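Local coordinates for protein cytochrome P450 monooxygenase (Rhodococcus sp. ECU0066, PDB 6KBH) that probably acts as a self-sufficient monooxygenase, joining a heme P450 domain to an FMN reductase domain and a [2Fe-2S] ferredoxin domain in a single chain, at residues Ala99-Ala110 and Asn212-Val223. Sequence-based numbering, arbitrary orientation.
Sequences ALEKITPTSDEA and NTWGRPAPEQQV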
loop_
_atom_site.group_PDB
_atom_site.type_symbol
_atom_site.label_atom_id
_atom_site.label_comp_id
_atom_site.label_asym_id
_atom_site.label_seq_id
_atom_site.Cartn_x
_atom_site.Cartn_y
_atom_site.Cartn_z
ATOM N N ALA A 99 1.718 -8.854 -24.909
ATOM C CA ALA A 99 2.059 -7.804 -23.950
ATOM C C ALA A 99 3.249 -6.964 -24.411
ATOM O O ALA A 99 3.263 -5.742 -24.217
ATOM C CB ALA A 99 2.342 -8.417 -22.579
ATOM N N LEU A 100 4.264 -7.594 -25.010
ATOM C CA LEU A 100 5.394 -6.859 -25.570
ATOM C C LEU A 100 5.532 -7.087 -27.072
ATOM O O LEU A 100 6.619 -6.931 -27.633
ATOM C CB LEU A 100 6.702 -7.197 -24.851
ATOM C CG LEU A 100 6.812 -6.948 -23.335
ATOM C CD1 LEU A 100 7.150 -8.206 -22.578
ATOM C CD2 LEU A 100 7.847 -5.881 -23.017
ATOM N N GLU A 101 4.436 -7.445 -27.741
ATOM C CA GLU A 101 4.425 -7.473 -29.199
ATOM C C GLU A 101 4.734 -6.085 -29.741
ATOM O O GLU A 101 4.142 -5.091 -29.313
ATOM C CB GLU A 101 3.066 -7.949 -29.714
ATOM C CG GLU A 101 3.103 -8.649 -31.065
ATOM C CD GLU A 101 1.751 -8.651 -31.757
ATOM O OE1 GLU A 101 1.041 -7.623 -31.691
ATOM O OE2 GLU A 101 1.390 -9.688 -32.351
ATOM N N LYS A 102 5.676 -6.011 -30.671
ATOM C CA LYS A 102 6.087 -4.722 -31.201
ATOM C C LYS A 102 5.054 -4.219 -32.202
ATOM O O LYS A 102 4.544 -4.982 -33.026
ATOM C CB LYS A 102 7.479 -4.825 -31.831
ATOM C CG LYS A 102 8.579 -5.047 -30.789
ATOM C CD LYS A 102 9.741 -5.871 -31.335
ATOM C CE LYS A 102 10.183 -6.967 -30.354
ATOM N NZ LYS A 102 9.708 -8.333 -30.765
ATOM N N ILE A 103 4.717 -2.930 -32.090
ATOM C CA ILE A 103 3.643 -2.357 -32.900
ATOM C C ILE A 103 3.960 -2.518 -34.381
ATOM O O ILE A 103 3.198 -3.129 -35.139
ATOM C CB ILE A 103 3.413 -0.880 -32.527
ATOM C CG1 ILE A 103 2.865 -0.767 -31.101
ATOM C CG2 ILE A 103 2.460 -0.216 -33.513
ATOM C CD1 ILE A 103 1.501 -1.397 -30.909
ATOM N N THR A 104 5.099 -1.980 -34.811
ATOM C CA THR A 104 5.534 -2.296 -36.163
ATOM C C THR A 104 6.512 -3.467 -36.133
ATOM O O THR A 104 7.396 -3.519 -35.267
ATOM C CB THR A 104 6.197 -1.090 -36.818
ATOM O OG1 THR A 104 7.311 -0.669 -36.025
ATOM C CG2 THR A 104 5.202 0.063 -36.944
ATOM N N PRO A 105 6.368 -4.416 -37.056
ATOM C CA PRO A 105 7.165 -5.646 -36.984
ATOM C C PRO A 105 8.647 -5.386 -37.214
ATOM O O PRO A 105 9.053 -4.411 -37.848
ATOM C CB PRO A 105 6.579 -6.520 -38.102
ATOM C CG PRO A 105 5.235 -5.912 -38.410
ATOM C CD PRO A 105 5.404 -4.447 -38.166
ATOM N N THR A 106 9.457 -6.293 -36.673
ATOM C CA THR A 106 10.904 -6.203 -36.817
ATOM C C THR A 106 11.313 -6.535 -38.248
ATOM O O THR A 106 10.879 -7.544 -38.811
ATOM C CB THR A 106 11.585 -7.154 -35.831
ATOM O OG1 THR A 106 11.245 -6.779 -34.488
ATOM C CG2 THR A 106 13.092 -7.114 -35.999
ATOM N N SER A 107 12.144 -5.680 -38.839
ATOM C CA SER A 107 12.574 -5.887 -40.213
ATOM C C SER A 107 13.498 -7.098 -40.316
ATOM O O SER A 107 14.071 -7.568 -39.327
ATOM C CB SER A 107 13.280 -4.641 -40.750
ATOM O OG SER A 107 14.494 -4.401 -40.060
ATOM N N ASP A 108 13.629 -7.611 -41.545
ATOM C CA ASP A 108 14.545 -8.720 -41.797
ATOM C C ASP A 108 15.963 -8.366 -41.367
ATOM O O ASP A 108 16.681 -9.202 -40.806
ATOM C CB ASP A 108 14.518 -9.096 -43.278
ATOM C CG ASP A 108 13.162 -9.590 -43.732
ATOM O OD1 ASP A 108 12.458 -10.233 -42.925
ATOM O OD2 ASP A 108 12.800 -9.335 -44.900
ATOM N N GLU A 109 16.374 -7.122 -41.620
ATOM C CA GLU A 109 17.693 -6.654 -41.211
ATOM C C GLU A 109 17.888 -6.797 -39.706
ATOM O O GLU A 109 18.882 -7.372 -39.247
ATOM C CB GLU A 109 17.867 -5.200 -41.644
ATOM C CG GLU A 109 19.294 -4.699 -41.677
ATOM C CD GLU A 109 19.396 -3.320 -42.302
ATOM O OE1 GLU A 109 18.336 -2.717 -42.584
ATOM O OE2 GLU A 109 20.529 -2.839 -42.509
ATOM N N ALA A 110 16.935 -6.289 -38.920
ATOM C CA ALA A 110 17.098 -6.284 -37.470
ATOM C C ALA A 110 16.988 -7.683 -36.877
ATOM O O ALA A 110 17.617 -7.967 -35.853
ATOM C CB ALA A 110 16.073 -5.349 -36.830
ATOM N N ASN A 212 10.464 1.438 -29.888
ATOM C CA ASN A 212 10.714 0.247 -30.687
ATOM C C ASN A 212 9.738 -0.877 -30.363
ATOM O O ASN A 212 9.471 -1.723 -31.220
ATOM C CB ASN A 212 12.169 -0.215 -30.513
ATOM C CG ASN A 212 12.370 -1.668 -30.907
ATOM O OD1 ASN A 212 12.509 -1.984 -32.089
ATOM N ND2 ASN A 212 12.420 -2.559 -29.916
ATOM N N THR A 213 9.205 -0.922 -29.149
ATOM C CA THR A 213 8.156 -1.883 -28.828
ATOM C C THR A 213 6.752 -1.316 -29.013
ATOM O O THR A 213 5.863 -2.023 -29.499
ATOM C CB THR A 213 8.316 -2.402 -27.387
ATOM O OG1 THR A 213 9.556 -3.117 -27.274
ATOM C CG2 THR A 213 7.179 -3.333 -27.011
ATOM N N TRP A 214 6.528 -0.047 -28.665
ATOM C CA TRP A 214 5.180 0.512 -28.615
ATOM C C TRP A 214 4.964 1.694 -29.558
ATOM O O TRP A 214 3.921 2.358 -29.464
ATOM C CB TRP A 214 4.844 0.922 -27.177
ATOM C CG TRP A 214 4.628 -0.252 -26.269
ATOM C CD1 TRP A 214 3.534 -1.066 -26.230
ATOM C CD2 TRP A 214 5.530 -0.750 -25.274
ATOM N NE1 TRP A 214 3.696 -2.034 -25.276
ATOM C CE2 TRP A 214 4.913 -1.864 -24.672
ATOM C CE3 TRP A 214 6.799 -0.360 -24.833
ATOM C CZ2 TRP A 214 5.520 -2.594 -23.650
ATOM C CZ3 TRP A 214 7.400 -1.088 -23.813
ATOM C CH2 TRP A 214 6.760 -2.192 -23.236
ATOM N N GLY A 215 5.897 1.966 -30.474
ATOM C CA GLY A 215 5.817 3.108 -31.356
ATOM C C GLY A 215 5.959 2.701 -32.813
ATOM O O GLY A 215 5.637 1.577 -33.207
ATOM N N ARG A 216 6.448 3.643 -33.617
ATOM C CA ARG A 216 6.632 3.448 -35.057
ATOM C C ARG A 216 8.075 3.788 -35.408
ATOM O O ARG A 216 8.360 4.860 -35.961
ATOM C CB ARG A 216 5.636 4.291 -35.857
ATOM C CG ARG A 216 4.202 3.756 -35.807
ATOM C CD ARG A 216 3.197 4.770 -36.339
ATOM N NE ARG A 216 1.862 4.196 -36.509
ATOM C CZ ARG A 216 0.776 4.905 -36.815
ATOM N NH1 ARG A 216 0.863 6.216 -36.979
ATOM N NH2 ARG A 216 -0.398 4.305 -36.952
ATOM N N PRO A 217 9.013 2.893 -35.106
ATOM C CA PRO A 217 10.428 3.188 -35.342
ATOM C C PRO A 217 10.826 3.056 -36.804
ATOM O O PRO A 217 10.226 2.307 -37.580
ATOM C CB PRO A 217 11.147 2.138 -34.487
ATOM C CG PRO A 217 10.206 0.982 -34.478
ATOM C CD PRO A 217 8.820 1.571 -34.487
ATOM N N ALA A 218 11.860 3.802 -37.169
ATOM C CA ALA A 218 12.458 3.692 -38.488
ATOM C C ALA A 218 13.325 2.438 -38.563
ATOM O O ALA A 218 13.774 1.926 -37.535
ATOM C CB ALA A 218 13.286 4.939 -38.791
ATOM N N PRO A 219 13.556 1.910 -39.772
ATOM C CA PRO A 219 14.419 0.719 -39.906
ATOM C C PRO A 219 15.755 0.828 -39.187
ATOM O O PRO A 219 16.250 -0.178 -38.663
ATOM C CB PRO A 219 14.613 0.611 -41.426
ATOM C CG PRO A 219 13.375 1.210 -41.999
ATOM C CD PRO A 219 12.956 2.310 -41.060
ATOM N N GLU A 220 16.347 2.026 -39.152
ATOM C CA GLU A 220 17.617 2.241 -38.464
ATOM C C GLU A 220 17.470 2.101 -36.954
ATOM O O GLU A 220 18.365 1.576 -36.282
ATOM C CB GLU A 220 18.171 3.627 -38.812
ATOM C CG GLU A 220 18.006 4.053 -40.280
ATOM C CD GLU A 220 16.595 4.504 -40.634
ATOM O OE1 GLU A 220 15.690 3.645 -40.613
ATOM O OE2 GLU A 220 16.386 5.701 -40.934
ATOM N N GLN A 221 16.367 2.605 -36.402
ATOM C CA GLN A 221 16.106 2.439 -34.977
ATOM C C GLN A 221 15.973 0.965 -34.617
ATOM O O GLN A 221 16.537 0.503 -33.616
ATOM C CB GLN A 221 14.839 3.200 -34.585
ATOM C CG GLN A 221 15.066 4.668 -34.276
ATOM C CD GLN A 221 13.811 5.499 -34.452
ATOM O OE1 GLN A 221 12.919 5.141 -35.220
ATOM N NE2 GLN A 221 13.739 6.620 -33.744
ATOM N N GLN A 222 15.225 0.214 -35.429
ATOM C CA GLN A 222 15.026 -1.208 -35.173
ATOM C C GLN A 222 16.354 -1.946 -35.049
ATOM O O GLN A 222 16.541 -2.758 -34.136
ATOM C CB GLN A 222 14.176 -1.829 -36.282
ATOM C CG GLN A 222 12.682 -1.705 -36.076
ATOM C CD GLN A 222 11.901 -2.564 -37.047
ATOM O OE1 GLN A 222 12.461 -3.097 -38.002
ATOM N NE2 GLN A 222 10.601 -2.703 -36.808
ATOM N N VAL A 223 17.294 -1.677 -35.960
ATOM C CA VAL A 223 18.561 -2.403 -35.929
ATOM C C VAL A 223 19.404 -1.971 -34.731
ATOM O O VAL A 223 20.018 -2.808 -34.060
ATOM C CB VAL A 223 19.318 -2.249 -37.266
ATOM C CG1 VAL A 223 18.367 -2.419 -38.440
ATOM C CG2 VAL A 223 20.055 -0.917 -37.363
#
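Gln-222, near the start of helix 219-242, uses both ends of its amide on the loop that leads into helix 108-116. Its NE2 donates to Pro-105 O (2.5 Å), which lies close to the amide plane, though the donor itself stands 47° above the carbonyl plane of Pro-105. OE1 accepts from Ser-107 N at 2.7 Å, tilted 35° from the plane of the Gln-222 carbonyl, and, weakly, from Ser-107 OG. With the chain extended beyond CG (chi2 -169°), the amide reaches across to two backbone groups two residues apart. Ser-107 OG also caps helix 108-116, accepting from Ala-110 N. Cut back to an alanine, Gln-222 would probably leave Pro-105 O and Ser-107 N without these mates and free the turn before the helix to shift. Further back, Ile-103 N bonds to Thr-213 O of helix 210-214 (3.0 Å), and Lys-102 CA adds a CH...O contact to the same oxygen.

Apolar pairs flank these bonds. On the heme side Leu-100 CD2 meets Trp-214 CH2 at 3.9 Å; where helices 108-116 and 219-242 come together, Ala-110 CB rests against Val-223 CG1. Ile-103 CG1 packs on the backbone of Trp-214, and Thr-104 CG2 touches Arg-216 CG (4.0 Å), the side chains crossing at about a right angle. Charged ends turn to other partners: Glu-101 pairs with Lys-352, Arg-216 with Glu-72.

Ala-99 lies about 6 Å from the heme, side chain to cofactor. Between this loop and two helices of the P450 domain, one glutamine amide satisfies a carbonyl and an N-H, a backbone bond holds Ile-103, and apolar packing does the rest.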